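Local coordinates for BsaWI endonuclease (Geobacillus stearothermophilus, PDB 4ZSF), which is a restriction endonuclease of the PD-(D/E)XK nuclease class that binds double-stranded DNA and probably cleaves it with the help of metal ions, at residues Q113-N117 and Q138-V143. Numbering follows the deposited sequence.
Sequences QKDLN and QISSNV. With nucleotides of chain B; nucleotides of chain C.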
loop_
_atom_site.group_PDB
_atom_site.type_symbol
_atom_site.label_atom_id
_atom_site.label_comp_id
_atom_site.label_asym_id
_atom_site.label_seq_id
_atom_site.Cartn_x
_atom_site.Cartn_y
_atom_site.Cartn_z
ATOM N N GLN A 113 4.660 12.430 15.455
ATOM C CA GLN A 113 5.161 11.127 15.922
ATOM C C GLN A 113 6.680 11.169 16.120
ATOM O O GLN A 113 7.187 10.687 17.160
ATOM C CB GLN A 113 4.765 10.027 14.935
ATOM C CG GLN A 113 5.391 8.708 15.264
ATOM C CD GLN A 113 5.074 7.653 14.204
ATOM O OE1 GLN A 113 3.920 7.278 14.018
ATOM N NE2 GLN A 113 6.104 7.195 13.490
ATOM N N LYS A 114 7.445 11.757 15.180
ATOM C CA LYS A 114 8.900 11.743 15.416
ATOM C C LYS A 114 9.301 12.630 16.634
ATOM O O LYS A 114 10.317 12.374 17.266
ATOM C CB LYS A 114 9.676 12.187 14.166
ATOM C CG LYS A 114 9.525 13.637 13.869
ATOM C CD LYS A 114 10.596 14.087 12.887
ATOM C CE LYS A 114 10.127 15.296 12.112
ATOM N NZ LYS A 114 9.162 14.929 11.011
ATOM N N ASP A 115 8.527 13.673 16.933
ATOM C CA ASP A 115 8.772 14.487 18.150
ATOM C C ASP A 115 8.606 13.609 19.405
ATOM O O ASP A 115 9.437 13.597 20.314
ATOM C CB ASP A 115 7.799 15.678 18.273
ATOM C CG ASP A 115 7.908 16.680 17.154
ATOM O OD1 ASP A 115 9.047 16.871 16.628
ATOM O OD2 ASP A 115 6.865 17.322 16.838
ATOM N N LEU A 116 7.471 12.924 19.474
ATOM C CA LEU A 116 7.241 12.051 20.615
ATOM C C LEU A 116 8.320 10.964 20.694
ATOM O O LEU A 116 8.815 10.651 21.764
ATOM C CB LEU A 116 5.859 11.408 20.524
ATOM C CG LEU A 116 5.544 10.521 21.734
ATOM C CD1 LEU A 116 5.724 11.302 23.093
ATOM C CD2 LEU A 116 4.085 9.948 21.601
ATOM N N ASN A 117 8.718 10.407 19.557
ATOM C CA ASN A 117 9.788 9.374 19.590
ATOM C C ASN A 117 11.080 9.917 20.265
ATOM O O ASN A 117 11.636 9.281 21.156
ATOM C CB ASN A 117 10.094 8.887 18.151
ATOM C CG ASN A 117 11.153 7.791 18.113
ATOM O OD1 ASN A 117 10.981 6.742 18.697
ATOM N ND2 ASN A 117 12.251 8.054 17.438
ATOM N N GLN A 138 2.870 2.082 19.413
ATOM C CA GLN A 138 2.068 2.818 18.398
ATOM C C GLN A 138 3.004 3.539 17.411
ATOM O O GLN A 138 2.732 3.623 16.219
ATOM C CB GLN A 138 1.149 3.831 19.051
ATOM C CG GLN A 138 0.311 3.250 20.164
ATOM C CD GLN A 138 -0.398 1.982 19.729
ATOM O OE1 GLN A 138 -1.137 1.970 18.733
ATOM N NE2 GLN A 138 -0.113 0.874 20.430
ATOM N N ILE A 139 4.111 4.068 17.930
ATOM C CA ILE A 139 5.111 4.771 17.105
ATOM C C ILE A 139 5.724 3.751 16.140
ATOM O O ILE A 139 5.904 4.017 14.956
ATOM C CB ILE A 139 6.216 5.415 17.999
ATOM C CG1 ILE A 139 5.623 6.638 18.734
ATOM C CG2 ILE A 139 7.485 5.759 17.168
ATOM C CD1 ILE A 139 6.507 7.194 19.904
ATOM N N SER A 140 6.044 2.575 16.669
ATOM C CA SER A 140 6.624 1.529 15.838
ATOM C C SER A 140 5.744 1.207 14.622
ATOM O O SER A 140 6.255 0.996 13.501
ATOM C CB SER A 140 6.855 0.244 16.666
ATOM O OG SER A 140 7.499 -0.720 15.856
ATOM N N SER A 141 4.433 1.125 14.845
ATOM C CA SER A 141 3.527 0.691 13.788
ATOM C C SER A 141 2.859 1.858 13.055
ATOM O O SER A 141 1.977 1.657 12.221
ATOM C CB SER A 141 2.503 -0.263 14.363
ATOM O OG SER A 141 1.878 0.388 15.420
ATOM N N ASN A 142 3.351 3.063 13.326
ATOM C CA ASN A 142 2.972 4.256 12.546
ATOM C C ASN A 142 1.471 4.492 12.547
ATOM O O ASN A 142 0.883 4.953 11.589
ATOM C CB ASN A 142 3.515 4.156 11.105
ATOM C CG ASN A 142 5.019 4.102 11.085
ATOM O OD1 ASN A 142 5.679 5.061 11.485
ATOM N ND2 ASN A 142 5.576 2.982 10.648
ATOM N N VAL A 143 0.880 4.259 13.694
ATOM C CA VAL A 143 -0.541 4.246 13.831
ATOM C C VAL A 143 -1.180 5.647 13.871
ATOM O O VAL A 143 -2.279 5.847 13.330
ATOM C CB VAL A 143 -0.864 3.480 15.153
ATOM C CG1 VAL A 143 -2.269 3.481 15.391
ATOM C CG2 VAL A 143 -0.350 2.061 15.019
ATOM P P DA B 13 13.226 13.278 9.163
ATOM O OP1 DA B 13 12.287 13.651 10.238
ATOM O OP2 DA B 13 14.096 14.295 8.509
ATOM O "O5'" DA B 13 14.161 12.137 9.747
ATOM C "C5'" DA B 13 13.642 10.849 10.007
ATOM C "C4'" DA B 13 14.779 9.849 9.995
ATOM O "O4'" DA B 13 14.996 9.381 8.630
ATOM C "C3'" DA B 13 16.145 10.411 10.467
ATOM O "O3'" DA B 13 16.820 9.460 11.225
ATOM C "C2'" DA B 13 16.894 10.627 9.161
ATOM C "C1'" DA B 13 16.377 9.431 8.374
ATOM N N9 DA B 13 16.664 9.527 6.953
ATOM C C8 DA B 13 16.891 10.672 6.240
ATOM N N7 DA B 13 17.219 10.453 4.983
ATOM C C5 DA B 13 17.256 9.069 4.902
ATOM C C6 DA B 13 17.549 8.216 3.854
ATOM N N6 DA B 13 17.877 8.662 2.631
ATOM N N1 DA B 13 17.518 6.881 4.099
ATOM C C2 DA B 13 17.159 6.456 5.324
ATOM N N3 DA B 13 16.872 7.184 6.396
ATOM C C4 DA B 13 16.931 8.490 6.110
ATOM P P DA C 5 7.068 -0.422 7.479
ATOM O OP1 DA C 5 6.639 -0.432 8.863
ATOM O OP2 DA C 5 6.602 -1.418 6.483
ATOM O "O5'" DA C 5 6.580 0.951 6.753
ATOM C "C5'" DA C 5 6.785 2.154 7.446
ATOM C "C4'" DA C 5 6.049 3.282 6.773
ATOM O "O4'" DA C 5 6.745 3.643 5.557
ATOM C "C3'" DA C 5 4.624 2.975 6.407
ATOM O "O3'" DA C 5 3.802 4.059 6.853
ATOM C "C2'" DA C 5 4.627 2.838 4.887
ATOM C "C1'" DA C 5 5.880 3.660 4.482
ATOM N N9 DA C 5 6.665 3.116 3.386
ATOM C C8 DA C 5 7.065 1.799 3.216
ATOM N N7 DA C 5 7.777 1.608 2.118
ATOM C C5 DA C 5 7.938 2.928 1.573
ATOM C C6 DA C 5 8.627 3.441 0.430
ATOM N N6 DA C 5 9.408 2.689 -0.416
ATOM N N1 DA C 5 8.556 4.781 0.210
ATOM C C2 DA C 5 7.859 5.554 1.069
ATOM N N3 DA C 5 7.163 5.188 2.153
ATOM C C4 DA C 5 7.280 3.853 2.374
#
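Ile139 packs into the side of helix 113-121 between Gln113, Leu116 and Asn117. Ile139 CD1 lies 3.9 Å from Leu116 CG and also touches the backbone N of Asn117. Ile139 CG2 meets Asn117 OD1 at 3.9 Å and the aliphatic part of Gln113. This is the tight, mainly apolar part of the contact. Tyr147 of strand 146-152 touches both Leu116 and Ile139, which places the contact against the sheet.

Gln113 CG lies against Ile139 CG1, the two side chains running antiparallel. With CG anti to the backbone N (chi1 173°) and the chain extended beyond it, the Gln113 amide reaches the end of helix 129-140. There Gln113 NE2 donates a nearly straight hydrogen bond of 3.0 Å to Asn142 OD1. The acceptor lies in the Gln113 amide plane, and the two amide planes are 26° apart. Gln113 NE2 also sits 3.5 Å from Ile139 O.

This polar edge lies beside the DNA. Asn142 ND2 is 3.5 Å from C5' of nucleotide DA5 of chain C, a packing contact with the sugar. On the solvent side, Ser140 and Ser141 are exposed and turned from helix 113-121.

The two helices thus meet through Ile139, while a Schellman motif ends helix 129-140, with Val143 N bonded to Gln138 O and Asn142 N to Ile139 O. Its C-prime residue, Asn142 at positive phi, is presented to Gln113 at the DNA-facing surface of a PD-(D/E)XK nuclease.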